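Local coordinates for Sys-1 protein (Caenorhabditis elegans, PDB 3C2G), which acts as a beta-catenin-like transcriptional coregulator in the Wnt asymmetry pathway, directly binding the TCF factor POP-1 to activate or repress target genes, at residues A[87-92]-A[144-149]; A[100-105]-A[161-166]; A[119-122]-A[126-129]; A[155-160]-A[194-199]. All coordinates share one frame; numbering follows the deposited sequence.

Contact 1 of 4, residues A[87-92]-A[144-149]; sequences RFTFLP and FNCIIM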
loop_
_atom_site.group_PDB
_atom_site.type_symbol
_atom_site.label_atom_id
_atom_site.label_comp_id
_atom_site.label_asym_id
_atom_site.label_seq_id
_atom_site.Cartn_x
_atom_site.Cartn_y
_atom_site.Cartn_z
ATOM N N ARG A 87 8.245 -19.532 -29.337
ATOM C CA ARG A 87 9.589 -19.136 -29.724
ATOM C C ARG A 87 9.643 -17.730 -30.323
ATOM O O ARG A 87 10.582 -16.970 -30.054
ATOM C CB ARG A 87 10.207 -20.194 -30.639
ATOM C CG ARG A 87 10.529 -21.476 -29.868
ATOM C CD ARG A 87 11.023 -22.620 -30.741
ATOM N NE ARG A 87 12.211 -23.204 -30.118
ATOM C CZ ARG A 87 12.208 -24.260 -29.311
ATOM N NH1 ARG A 87 11.082 -24.900 -29.042
ATOM N NH2 ARG A 87 13.346 -24.682 -28.786
ATOM N N PHE A 88 8.610 -17.377 -31.084
ATOM C CA PHE A 88 8.448 -16.022 -31.616
ATOM C C PHE A 88 8.352 -14.948 -30.537
ATOM O O PHE A 88 8.590 -13.773 -30.806
ATOM C CB PHE A 88 7.183 -15.938 -32.474
ATOM C CG PHE A 88 7.348 -16.466 -33.865
ATOM C CD1 PHE A 88 8.435 -17.269 -34.208
ATOM C CD2 PHE A 88 6.394 -16.174 -34.839
ATOM C CE1 PHE A 88 8.578 -17.755 -35.494
ATOM C CE2 PHE A 88 6.527 -16.661 -36.142
ATOM C CZ PHE A 88 7.623 -17.452 -36.469
ATOM N N THR A 89 7.985 -15.338 -29.324
ATOM C CA THR A 89 7.768 -14.359 -28.265
ATOM C C THR A 89 9.009 -14.097 -27.405
ATOM O O THR A 89 9.034 -13.132 -26.637
ATOM C CB THR A 89 6.557 -14.722 -27.377
ATOM O OG1 THR A 89 6.762 -16.009 -26.792
ATOM C CG2 THR A 89 5.274 -14.736 -28.198
ATOM N N PHE A 90 10.038 -14.932 -27.534
ATOM C CA PHE A 90 11.283 -14.677 -26.805
ATOM C C PHE A 90 12.543 -14.612 -27.660
ATOM O O PHE A 90 13.559 -14.090 -27.207
ATOM C CB PHE A 90 11.470 -15.644 -25.623
ATOM C CG PHE A 90 11.771 -17.063 -26.020
ATOM C CD1 PHE A 90 13.048 -17.435 -26.431
ATOM C CD2 PHE A 90 10.785 -18.039 -25.937
ATOM C CE1 PHE A 90 13.331 -18.753 -26.786
ATOM C CE2 PHE A 90 11.060 -19.358 -26.283
ATOM C CZ PHE A 90 12.340 -19.715 -26.711
ATOM N N LEU A 91 12.488 -15.146 -28.877
ATOM C CA LEU A 91 13.656 -15.135 -29.756
ATOM C C LEU A 91 14.083 -13.694 -30.078
ATOM O O LEU A 91 13.263 -12.893 -30.537
ATOM C CB LEU A 91 13.366 -15.914 -31.037
ATOM C CG LEU A 91 14.287 -17.075 -31.418
ATOM C CD1 LEU A 91 14.556 -18.025 -30.252
ATOM C CD2 LEU A 91 13.657 -17.847 -32.572
ATOM N N PRO A 92 15.364 -13.354 -29.814
ATOM C CA PRO A 92 15.853 -11.990 -30.037
ATOM C C PRO A 92 15.665 -11.521 -31.478
ATOM O O PRO A 92 15.210 -10.395 -31.697
ATOM C CB PRO A 92 17.344 -12.083 -29.689
ATOM C CG PRO A 92 17.435 -13.246 -28.778
ATOM C CD PRO A 92 16.422 -14.227 -29.279
ATOM N N PHE A 144 1.528 -16.116 -23.067
ATOM C CA PHE A 144 1.008 -14.948 -22.362
ATOM C C PHE A 144 2.062 -14.348 -21.449
ATOM O O PHE A 144 2.305 -13.152 -21.482
ATOM C CB PHE A 144 -0.203 -15.324 -21.535
ATOM C CG PHE A 144 -1.474 -15.350 -22.305
ATOM C CD1 PHE A 144 -1.992 -14.189 -22.846
ATOM C CD2 PHE A 144 -2.180 -16.533 -22.462
ATOM C CE1 PHE A 144 -3.192 -14.209 -23.563
ATOM C CE2 PHE A 144 -3.388 -16.559 -23.171
ATOM C CZ PHE A 144 -3.891 -15.392 -23.721
ATOM N N ASN A 145 2.705 -15.197 -20.656
ATOM C CA ASN A 145 3.781 -14.764 -19.787
ATOM C C ASN A 145 4.901 -14.077 -20.549
ATOM O O ASN A 145 5.352 -13.026 -20.142
ATOM C CB ASN A 145 4.329 -15.927 -18.954
ATOM C CG ASN A 145 5.353 -15.471 -17.928
ATOM O OD1 ASN A 145 5.027 -14.755 -16.982
ATOM N ND2 ASN A 145 6.602 -15.869 -18.123
ATOM N N CYS A 146 5.334 -14.654 -21.664
ATOM C CA CYS A 146 6.411 -14.062 -22.461
ATOM C C CYS A 146 6.074 -12.707 -23.068
ATOM O O CYS A 146 6.908 -11.807 -23.054
ATOM C CB CYS A 146 6.828 -14.997 -23.576
ATOM S SG CYS A 146 7.880 -16.309 -23.026
ATOM N N ILE A 147 4.867 -12.563 -23.610
ATOM C CA ILE A 147 4.450 -11.279 -24.177
ATOM C C ILE A 147 4.297 -10.214 -23.088
ATOM O O ILE A 147 4.757 -9.083 -23.253
ATOM C CB ILE A 147 3.145 -11.380 -24.993
ATOM C CG1 ILE A 147 3.310 -12.354 -26.162
ATOM C CG2 ILE A 147 2.741 -10.012 -25.530
ATOM C CD1 ILE A 147 1.998 -12.727 -26.819
ATOM N N ILE A 148 3.664 -10.583 -21.975
ATOM C CA ILE A 148 3.414 -9.633 -20.894
ATOM C C ILE A 148 4.702 -9.212 -20.189
ATOM O O ILE A 148 4.865 -8.051 -19.846
ATOM C CB ILE A 148 2.361 -10.149 -19.889
ATOM C CG1 ILE A 148 0.994 -10.200 -20.565
ATOM C CG2 ILE A 148 2.308 -9.246 -18.655
ATOM C CD1 ILE A 148 -0.035 -11.016 -19.832
HETATM N N MSE A 149 5.622 -10.147 -19.995
HETATM C CA MSE A 149 6.887 -9.804 -19.371
HETATM C C MSE A 149 7.839 -9.201 -20.391
HETATM O O MSE A 149 8.763 -8.483 -20.030
HETATM C CB MSE A 149 7.528 -11.022 -18.696
HETATM C CG MSE A 149 6.723 -11.631 -17.525
HETATM SE SE MSE A 149 5.950 -10.343 -16.232
HETATM C CE MSE A 149 7.584 -9.386 -15.678
#
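Thr89 meets Cys146 and Ile147 where the end of helix 71-90 comes close to helix 134-150, the CA atoms of Thr89 and Cys146 being 6.0 Å apart. The threonine lies against both partners with its two branches. Its chi1 of 59° places OG1 between the backbone N and the carbonyl carbon, and there OG1 comes to 3.4 Å from CB of Cys146. The same hydroxyl is hydrogen-bonded to the backbone carbonyl of Arg86, one turn back in its own helix, so its polar needs are met locally and its flank is left to touch carbon. The methyl CG2, beside the backbone N, rests 3.7 Å from CG1 of Ile147, the two side chains crossing at about a right angle. In Cys146 the thiol stands anti to the carbonyl carbon (chi1 -79°). Cys146 SG lies obliquely to the Phe90 ring, 4.5 Å from CD2 of Phe90. The touch is a marginal one, since the phenyl group leads away; Arg87 O lies 4.2 Å over one face of the Phe90 ring. An alanine in place of Thr89 would probably leave Ile147 CG1 without its methyl neighbour and open a gap beside Cys146. With the hydroxyl engaged by Arg86, what passes between the two helices here is van der Waals contact through the threonine's CB, methyl and hydroxyl flank.

Contact 2 of 4, residues A[100-105]-A[161-166]; sequences QVVQMF and AQHLKF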
loop_
_atom_site.group_PDB
_atom_site.type_symbol
_atom_site.label_atom_id
_atom_site.label_comp_id
_atom_site.label_asym_id
_atom_site.label_seq_id
_atom_site.Cartn_x
_atom_site.Cartn_y
_atom_site.Cartn_z
ATOM N N GLN A 100 3.572 -7.929 -34.863
ATOM C CA GLN A 100 2.816 -8.844 -35.726
ATOM C C GLN A 100 2.181 -9.951 -34.904
ATOM O O GLN A 100 1.032 -10.338 -35.169
ATOM C CB GLN A 100 3.687 -9.430 -36.841
ATOM C CG GLN A 100 4.123 -8.417 -37.903
ATOM C CD GLN A 100 4.986 -9.026 -38.990
ATOM O OE1 GLN A 100 6.079 -8.540 -39.272
ATOM N NE2 GLN A 100 4.499 -10.096 -39.607
ATOM N N VAL A 101 2.923 -10.450 -33.911
ATOM C CA VAL A 101 2.374 -11.390 -32.926
ATOM C C VAL A 101 1.156 -10.784 -32.216
ATOM O O VAL A 101 0.087 -11.392 -32.181
ATOM C CB VAL A 101 3.437 -11.847 -31.894
ATOM C CG1 VAL A 101 2.825 -12.771 -30.844
ATOM C CG2 VAL A 101 4.585 -12.559 -32.597
ATOM N N VAL A 102 1.313 -9.574 -31.690
ATOM C CA VAL A 102 0.229 -8.875 -31.000
ATOM C C VAL A 102 -0.980 -8.659 -31.915
ATOM O O VAL A 102 -2.126 -8.822 -31.477
ATOM C CB VAL A 102 0.707 -7.517 -30.419
ATOM C CG1 VAL A 102 -0.451 -6.743 -29.764
ATOM C CG2 VAL A 102 1.850 -7.729 -29.424
ATOM N N GLN A 103 -0.724 -8.307 -33.182
ATOM C CA GLN A 103 -1.804 -8.025 -34.137
ATOM C C GLN A 103 -2.674 -9.240 -34.427
ATOM O O GLN A 103 -3.833 -9.082 -34.803
ATOM C CB GLN A 103 -1.263 -7.446 -35.448
ATOM C CG GLN A 103 -0.835 -5.974 -35.367
ATOM C CD GLN A 103 0.002 -5.520 -36.572
ATOM O OE1 GLN A 103 0.353 -6.324 -37.444
ATOM N NE2 GLN A 103 0.332 -4.228 -36.613
HETATM N N MSE A 104 -2.116 -10.441 -34.248
HETATM C CA MSE A 104 -2.869 -11.688 -34.417
HETATM C C MSE A 104 -4.018 -11.796 -33.433
HETATM O O MSE A 104 -5.008 -12.468 -33.697
HETATM C CB MSE A 104 -1.965 -12.912 -34.261
HETATM C CG MSE A 104 -0.922 -13.077 -35.370
HETATM SE SE MSE A 104 -1.691 -13.143 -37.189
HETATM C CE MSE A 104 -2.717 -14.795 -37.025
ATOM N N PHE A 105 -3.875 -11.136 -32.289
ATOM C CA PHE A 105 -4.879 -11.202 -31.245
ATOM C C PHE A 105 -6.068 -10.294 -31.504
ATOM O O PHE A 105 -7.132 -10.467 -30.898
ATOM C CB PHE A 105 -4.256 -10.880 -29.899
ATOM C CG PHE A 105 -3.518 -12.027 -29.296
ATOM C CD1 PHE A 105 -4.180 -12.933 -28.469
ATOM C CD2 PHE A 105 -2.158 -12.210 -29.553
ATOM C CE1 PHE A 105 -3.490 -13.995 -27.901
ATOM C CE2 PHE A 105 -1.471 -13.269 -28.992
ATOM C CZ PHE A 105 -2.134 -14.163 -28.166
ATOM N N ALA A 161 -3.380 -5.442 -24.328
ATOM C CA ALA A 161 -4.346 -5.360 -23.232
ATOM C C ALA A 161 -5.779 -5.239 -23.732
ATOM O O ALA A 161 -6.650 -5.973 -23.279
ATOM C CB ALA A 161 -4.001 -4.213 -22.293
ATOM N N GLN A 162 -6.021 -4.339 -24.683
ATOM C CA GLN A 162 -7.361 -4.176 -25.244
ATOM C C GLN A 162 -7.891 -5.456 -25.904
ATOM O O GLN A 162 -9.041 -5.835 -25.678
ATOM C CB GLN A 162 -7.415 -2.997 -26.219
ATOM C CG GLN A 162 -8.836 -2.624 -26.653
ATOM C CD GLN A 162 -8.888 -1.371 -27.532
ATOM O OE1 GLN A 162 -8.113 -0.423 -27.339
ATOM N NE2 GLN A 162 -9.819 -1.358 -28.494
ATOM N N HIS A 163 -7.048 -6.119 -26.700
ATOM C CA HIS A 163 -7.412 -7.387 -27.353
ATOM C C HIS A 163 -7.860 -8.478 -26.377
ATOM O O HIS A 163 -8.677 -9.332 -26.720
ATOM C CB HIS A 163 -6.251 -7.923 -28.201
ATOM C CG HIS A 163 -5.810 -6.998 -29.297
ATOM N ND1 HIS A 163 -4.513 -6.967 -29.762
ATOM C CD2 HIS A 163 -6.490 -6.067 -30.011
ATOM C CE1 HIS A 163 -4.413 -6.064 -30.721
ATOM N NE2 HIS A 163 -5.598 -5.503 -30.889
ATOM N N LEU A 164 -7.317 -8.446 -25.165
ATOM C CA LEU A 164 -7.602 -9.454 -24.149
ATOM C C LEU A 164 -8.920 -9.264 -23.405
ATOM O O LEU A 164 -9.419 -10.202 -22.782
ATOM C CB LEU A 164 -6.458 -9.516 -23.141
ATOM C CG LEU A 164 -5.116 -9.965 -23.708
ATOM C CD1 LEU A 164 -4.083 -10.012 -22.621
ATOM C CD2 LEU A 164 -5.243 -11.324 -24.403
ATOM N N LYS A 165 -9.484 -8.061 -23.460
ATOM C CA LYS A 165 -10.690 -7.769 -22.698
ATOM C C LYS A 165 -11.952 -8.174 -23.433
ATOM O O LYS A 165 -12.594 -7.357 -24.086
ATOM C CB LYS A 165 -10.725 -6.299 -22.280
ATOM C CG LYS A 165 -9.744 -5.998 -21.159
ATOM C CD LYS A 165 -9.363 -4.545 -21.125
ATOM C CE LYS A 165 -7.974 -4.401 -20.537
ATOM N NZ LYS A 165 -7.620 -2.982 -20.372
ATOM N N PHE A 166 -12.282 -9.460 -23.335
ATOM C CA PHE A 166 -13.536 -9.993 -23.858
ATOM C C PHE A 166 -14.079 -11.056 -22.910
ATOM O O PHE A 166 -13.309 -11.776 -22.280
ATOM C CB PHE A 166 -13.391 -10.515 -25.304
ATOM C CG PHE A 166 -12.326 -11.576 -25.488
ATOM C CD1 PHE A 166 -12.679 -12.883 -25.780
ATOM C CD2 PHE A 166 -10.967 -11.256 -25.407
ATOM C CE1 PHE A 166 -11.698 -13.864 -25.968
ATOM C CE2 PHE A 166 -9.978 -12.240 -25.586
ATOM C CZ PHE A 166 -10.348 -13.540 -25.867
#
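In the all-helical armadillo domain, the short helix 98-103 is joined to the end of helix 154-164 by His163, whose imidazole lies against the backbone turn formed by Val102 and Phe105. The CA atoms of Phe105 and His163 are 6.0 Å apart, close enough for the ring to reach the chain itself. With CG anti to the carbonyl carbon (chi1 -60°), the imidazole extends toward the turn and takes the carbonyl carbon of Phe105 over one face, 4.0 Å from CG of His163. At the root of the ring, CB of His163 is 3.8 Å from the carbonyl O of Phe105, and CB of Phe105 is 3.9 Å from ND1 of the histidine. Val102 supplies a second wall: its CG1 lies 4.1 Å from both ND1 and CE1 of His163, the two side chains crossing at about a right angle, while its carbonyl O is 3.5 Å from ND1 of His163. An alanine at His163 would probably strip the cover from the Phe105 carbonyl and leave Val102 CG1 without its neighbour. Phe105 itself sends its ring away from the histidine into the interior, where it meets Phe160 and Phe115 edge-to-face and rests on Ile147. The carbonyl of His163 in turn receives a hydrogen bond from Arg116. An armadillo domain is a superhelical stack of short helices, and this contact joins the end of helix 98-103 to the end of helix 154-164 within that stack.

Contact 3 of 4, residues A[119-122]-A[126-129]; sequences ICNL and NWQK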
loop_
_atom_site.group_PDB
_atom_site.type_symbol
_atom_site.label_atom_id
_atom_site.label_comp_id
_atom_site.label_asym_id
_atom_site.label_seq_id
_atom_site.Cartn_x
_atom_site.Cartn_y
_atom_site.Cartn_z
ATOM N N ILE A 119 -7.129 -19.398 -28.952
ATOM C CA ILE A 119 -6.054 -19.397 -27.960
ATOM C C ILE A 119 -6.638 -19.536 -26.559
ATOM O O ILE A 119 -6.326 -20.478 -25.835
ATOM C CB ILE A 119 -5.178 -18.114 -28.058
ATOM C CG1 ILE A 119 -4.209 -18.209 -29.241
ATOM C CG2 ILE A 119 -4.427 -17.841 -26.750
ATOM C CD1 ILE A 119 -3.025 -19.115 -29.027
ATOM N N CYS A 120 -7.509 -18.605 -26.205
ATOM C CA CYS A 120 -8.132 -18.605 -24.909
ATOM C C CYS A 120 -8.854 -19.932 -24.627
ATOM O O CYS A 120 -8.937 -20.370 -23.477
ATOM C CB CYS A 120 -9.053 -17.394 -24.782
ATOM S SG CYS A 120 -10.618 -17.737 -24.005
ATOM N N ASN A 121 -9.341 -20.587 -25.674
ATOM C CA ASN A 121 -9.938 -21.905 -25.508
ATOM C C ASN A 121 -8.962 -22.990 -25.062
ATOM O O ASN A 121 -9.345 -23.918 -24.366
ATOM C CB ASN A 121 -10.651 -22.357 -26.768
ATOM C CG ASN A 121 -11.808 -23.270 -26.458
ATOM O OD1 ASN A 121 -11.660 -24.500 -26.388
ATOM N ND2 ASN A 121 -12.972 -22.669 -26.209
ATOM N N LEU A 122 -7.702 -22.862 -25.457
ATOM C CA LEU A 122 -6.680 -23.829 -25.084
ATOM C C LEU A 122 -6.268 -23.782 -23.595
ATOM O O LEU A 122 -5.648 -24.726 -23.104
ATOM C CB LEU A 122 -5.454 -23.664 -25.977
ATOM C CG LEU A 122 -5.649 -23.997 -27.460
ATOM C CD1 LEU A 122 -4.806 -23.091 -28.346
ATOM C CD2 LEU A 122 -5.331 -25.430 -27.732
ATOM N N ASN A 126 -10.938 -27.325 -17.951
ATOM C CA ASN A 126 -11.248 -28.722 -18.259
ATOM C C ASN A 126 -10.241 -29.412 -19.198
ATOM O O ASN A 126 -10.183 -30.637 -19.257
ATOM C CB ASN A 126 -12.684 -28.858 -18.785
ATOM C CG ASN A 126 -12.850 -28.323 -20.193
ATOM O OD1 ASN A 126 -12.071 -28.653 -21.097
ATOM N ND2 ASN A 126 -13.887 -27.509 -20.400
ATOM N N TRP A 127 -9.452 -28.628 -19.928
ATOM C CA TRP A 127 -8.333 -29.191 -20.673
ATOM C C TRP A 127 -7.200 -29.655 -19.758
ATOM O O TRP A 127 -6.412 -30.517 -20.152
ATOM C CB TRP A 127 -7.779 -28.205 -21.696
ATOM C CG TRP A 127 -8.634 -27.981 -22.911
ATOM C CD1 TRP A 127 -8.975 -26.777 -23.448
ATOM C CD2 TRP A 127 -9.238 -28.979 -23.746
ATOM N NE1 TRP A 127 -9.758 -26.953 -24.559
ATOM C CE2 TRP A 127 -9.933 -28.295 -24.771
ATOM C CE3 TRP A 127 -9.265 -30.381 -23.729
ATOM C CZ2 TRP A 127 -10.652 -28.966 -25.774
ATOM C CZ3 TRP A 127 -9.977 -31.051 -24.727
ATOM C CH2 TRP A 127 -10.661 -30.339 -25.737
ATOM N N GLN A 128 -7.126 -29.099 -18.546
ATOM C CA GLN A 128 -6.039 -29.415 -17.601
ATOM C C GLN A 128 -6.096 -30.834 -17.059
ATOM O O GLN A 128 -5.157 -31.284 -16.409
ATOM C CB GLN A 128 -6.011 -28.436 -16.419
ATOM C CG GLN A 128 -5.748 -26.988 -16.782
ATOM C CD GLN A 128 -4.284 -26.675 -16.968
ATOM O OE1 GLN A 128 -3.484 -27.531 -17.359
ATOM N NE2 GLN A 128 -3.919 -25.428 -16.692
ATOM N N LYS A 129 -7.205 -31.520 -17.306
ATOM C CA LYS A 129 -7.374 -32.903 -16.881
ATOM C C LYS A 129 -7.285 -33.859 -18.081
ATOM O O LYS A 129 -7.498 -35.072 -17.949
ATOM C CB LYS A 129 -8.720 -33.061 -16.160
#
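Two torsions bring the indole of Trp127 to the backbone of Asn121: chi1 of -73° in the tryptophan sets CG anti to its carbonyl carbon, and chi1 of -150° in Asn121 swings the amide round to the same side. The pair belongs to the armadillo domain, at the place where helix 115-122 gives way to the connection that leads into helix 134-150. Here a 3-10 segment that includes Asn126 and Trp127 turns the chain back on the helix it has just left, across only three intervening residues. The indole presents an edge, not a face. Carbonyl O of Asn121 lies in the ring plane, 3.0 Å from CD1 and 3.1 Å from NE1 of Trp127, so the weakly positive C-H and N-H rim of the pyrrole ring meets a backbone oxygen near the helix end. The carbonyl O of Leu122 comes to CD1 of Trp127 less closely, at 3.9 Å. Alongside, the Asn121 amide is turned 68° from the indole plane and crosses it obliquely. Leu122 points its side chain the other way, into the packing against Val140, Trp78 and Leu82, so its part here is mostly that of its backbone. Both Leu122 and Trp127 also touch Met133, the last residue before helix 134-150. Gln128, the next residue along, hydrogen-bonds through NE2 to the hydroxyl of Tyr176. One face of the indole carries OD1 of Asn126, 3.8 Å above the plane and displaced toward the rim, while OD1 of Asn121 sits 3.6 Å from NE1 of Trp127.

Contact 4 of 4, residues A[155-160]-A[194-199]; sequences KLRTEF and FRFIIS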
loop_
_atom_site.group_PDB
_atom_site.type_symbol
_atom_site.label_atom_id
_atom_site.label_comp_id
_atom_site.label_asym_id
_atom_site.label_seq_id
_atom_site.Cartn_x
_atom_site.Cartn_y
_atom_site.Cartn_z
ATOM N N LYS A 155 2.729 1.487 -26.285
ATOM C CA LYS A 155 1.571 1.510 -27.179
ATOM C C LYS A 155 1.164 0.079 -27.524
ATOM O O LYS A 155 -0.019 -0.242 -27.583
ATOM C CB LYS A 155 1.856 2.319 -28.450
ATOM N N LEU A 156 2.161 -0.774 -27.721
ATOM C CA LEU A 156 1.942 -2.187 -28.004
ATOM C C LEU A 156 1.321 -2.923 -26.811
ATOM O O LEU A 156 0.352 -3.669 -26.971
ATOM C CB LEU A 156 3.254 -2.843 -28.430
ATOM C CG LEU A 156 3.129 -3.923 -29.496
ATOM C CD1 LEU A 156 2.571 -3.327 -30.788
ATOM C CD2 LEU A 156 4.479 -4.606 -29.729
ATOM N N ARG A 157 1.869 -2.690 -25.619
ATOM C CA ARG A 157 1.261 -3.168 -24.371
ATOM C C ARG A 157 -0.226 -2.830 -24.273
ATOM O O ARG A 157 -1.054 -3.717 -24.050
ATOM C CB ARG A 157 1.988 -2.586 -23.173
ATOM C CG ARG A 157 3.328 -3.205 -22.921
ATOM C CD ARG A 157 3.795 -2.860 -21.534
ATOM N NE ARG A 157 4.498 -3.987 -20.941
ATOM C CZ ARG A 157 4.002 -4.780 -20.000
ATOM N NH1 ARG A 157 2.791 -4.572 -19.502
ATOM N NH2 ARG A 157 4.739 -5.775 -19.541
ATOM N N THR A 158 -0.550 -1.549 -24.445
ATOM C CA THR A 158 -1.932 -1.058 -24.466
ATOM C C THR A 158 -2.824 -1.772 -25.491
ATOM O O THR A 158 -3.962 -2.134 -25.177
ATOM C CB THR A 158 -1.960 0.476 -24.709
ATOM O OG1 THR A 158 -1.380 1.147 -23.581
ATOM C CG2 THR A 158 -3.384 0.992 -24.921
ATOM N N GLU A 159 -2.314 -1.960 -26.709
ATOM C CA GLU A 159 -3.047 -2.680 -27.760
ATOM C C GLU A 159 -3.371 -4.110 -27.329
ATOM O O GLU A 159 -4.520 -4.557 -27.429
ATOM C CB GLU A 159 -2.238 -2.738 -29.056
ATOM C CG GLU A 159 -2.237 -1.466 -29.871
ATOM C CD GLU A 159 -1.648 -1.659 -31.272
ATOM O OE1 GLU A 159 -1.289 -0.637 -31.903
ATOM O OE2 GLU A 159 -1.552 -2.826 -31.747
ATOM N N PHE A 160 -2.347 -4.815 -26.850
ATOM C CA PHE A 160 -2.492 -6.207 -26.451
ATOM C C PHE A 160 -3.502 -6.325 -25.320
ATOM O O PHE A 160 -4.388 -7.183 -25.366
ATOM C CB PHE A 160 -1.138 -6.815 -26.061
ATOM C CG PHE A 160 -1.186 -8.295 -25.825
ATOM C CD1 PHE A 160 -1.787 -9.142 -26.753
ATOM C CD2 PHE A 160 -0.631 -8.844 -24.676
ATOM C CE1 PHE A 160 -1.843 -10.513 -26.537
ATOM C CE2 PHE A 160 -0.686 -10.215 -24.448
ATOM C CZ PHE A 160 -1.294 -11.055 -25.382
ATOM N N PHE A 194 -4.435 -11.426 -15.188
ATOM C CA PHE A 194 -5.329 -10.581 -14.390
ATOM C C PHE A 194 -4.666 -9.254 -14.037
ATOM O O PHE A 194 -5.233 -8.193 -14.262
ATOM C CB PHE A 194 -5.793 -11.291 -13.120
ATOM C CG PHE A 194 -7.071 -12.046 -13.291
ATOM C CD1 PHE A 194 -8.232 -11.389 -13.699
ATOM C CD2 PHE A 194 -7.127 -13.404 -13.043
ATOM C CE1 PHE A 194 -9.430 -12.077 -13.874
ATOM C CE2 PHE A 194 -8.322 -14.106 -13.211
ATOM C CZ PHE A 194 -9.477 -13.438 -13.629
ATOM N N ARG A 195 -3.447 -9.310 -13.532
ATOM C CA ARG A 195 -2.739 -8.090 -13.207
ATOM C C ARG A 195 -2.676 -7.176 -14.423
ATOM O O ARG A 195 -2.889 -5.971 -14.313
ATOM C CB ARG A 195 -1.335 -8.410 -12.702
ATOM C CG ARG A 195 -0.520 -7.191 -12.306
ATOM C CD ARG A 195 0.865 -7.590 -11.810
ATOM N NE ARG A 195 1.615 -6.435 -11.330
ATOM C CZ ARG A 195 1.616 -6.012 -10.070
ATOM N NH1 ARG A 195 0.902 -6.651 -9.150
ATOM N NH2 ARG A 195 2.332 -4.948 -9.727
ATOM N N PHE A 196 -2.409 -7.768 -15.584
ATOM C CA PHE A 196 -2.153 -7.039 -16.806
ATOM C C PHE A 196 -3.397 -6.346 -17.368
ATOM O O PHE A 196 -3.318 -5.197 -17.781
ATOM C CB PHE A 196 -1.515 -7.991 -17.835
ATOM C CG PHE A 196 -1.239 -7.361 -19.176
ATOM C CD1 PHE A 196 -0.183 -6.465 -19.340
ATOM C CD2 PHE A 196 -2.034 -7.677 -20.277
ATOM C CE1 PHE A 196 0.072 -5.876 -20.581
ATOM C CE2 PHE A 196 -1.778 -7.106 -21.529
ATOM C CZ PHE A 196 -0.722 -6.198 -21.678
ATOM N N ILE A 197 -4.534 -7.030 -17.380
ATOM C CA ILE A 197 -5.750 -6.451 -17.943
ATOM C C ILE A 197 -6.430 -5.473 -16.983
ATOM O O ILE A 197 -7.192 -4.600 -17.402
ATOM C CB ILE A 197 -6.777 -7.532 -18.407
ATOM C CG1 ILE A 197 -7.291 -8.351 -17.226
ATOM C CG2 ILE A 197 -6.188 -8.439 -19.494
ATOM C CD1 ILE A 197 -8.394 -9.321 -17.594
ATOM N N ILE A 198 -6.151 -5.635 -15.695
ATOM C CA ILE A 198 -6.735 -4.814 -14.643
ATOM C C ILE A 198 -5.998 -3.490 -14.540
ATOM O O ILE A 198 -6.576 -2.482 -14.165
ATOM C CB ILE A 198 -6.676 -5.562 -13.294
ATOM C CG1 ILE A 198 -7.867 -6.504 -13.162
ATOM C CG2 ILE A 198 -6.618 -4.616 -12.122
ATOM C CD1 ILE A 198 -7.670 -7.580 -12.097
ATOM N N SER A 199 -4.717 -3.499 -14.881
ATOM C CA SER A 199 -3.864 -2.338 -14.686
ATOM C C SER A 199 -4.438 -1.076 -15.328
ATOM O O SER A 199 -4.643 -1.027 -16.545
ATOM C CB SER A 199 -2.460 -2.617 -15.208
ATOM O OG SER A 199 -1.612 -1.519 -14.943
#
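Arg157 is the first residue of 155-160 to reach helix 189-198, and it does so with both its guanidinium and its backbone. Its NH1 lies 3.2 Å from CE1 of Phe196, in the plane of the phenyl ring and at its edge. The guanidinium is turned 68° from that ring, so the positive group approaches the ring's CH rim and not its pi face. A hydrogen bond from NE to the carbonyl of Val151 helps fix this placement. The Arg157 carbonyl O meets the same ring, 3.4 Å from CZ of Phe196. One turn further on, Phe160 CD2 comes obliquely to the ring, 3.8 Å from CE2 of Phe196. The two phenyl groups are neither flat nor square to each other: their planes differ by 43° and their centroids stand 5.9 Å apart. Phe196 is carried toward 155-160 by CG lying anti to its backbone N (chi1 178°), and it also touches Ala161 and Ile148. Phe160 continues inward, meeting Phe105 edge-to-face. The interface thus places the Phe196 ring between the Arg157 guanidinium at its edge and the oblique Phe160 ring; its weakly positive CH edge probably gains more from the Arg157 carbonyl than from the guanidinium, which is probably held mainly by its own bond to Val151.

From the N terminus, helix 71-90 enters contact 1 at 87-92, and helix 98-103 enters contact 2 at 100-105 before either loop has closed. Contact 3 opens and closes next, joining 119-122 to 126-129, nested inside the loops of contacts 1 and 2. Contact 1 then closes on helix 134-150. Contact 4 opens at 155-160, just before contact 2 closes at 161-166 on the same helix, and ends on helix 189-198. Contacts 1 and 2 cross, as do 2 and 4, whereas contact 4 follows 1 and 3 in series. Phe144 and Ile147 of contact 1 pack on Phe160 of contact 4, and Ile147 touches Val101 and Phe105 of contact 2, tying helices 134-150, 154-164 and 98-103 together.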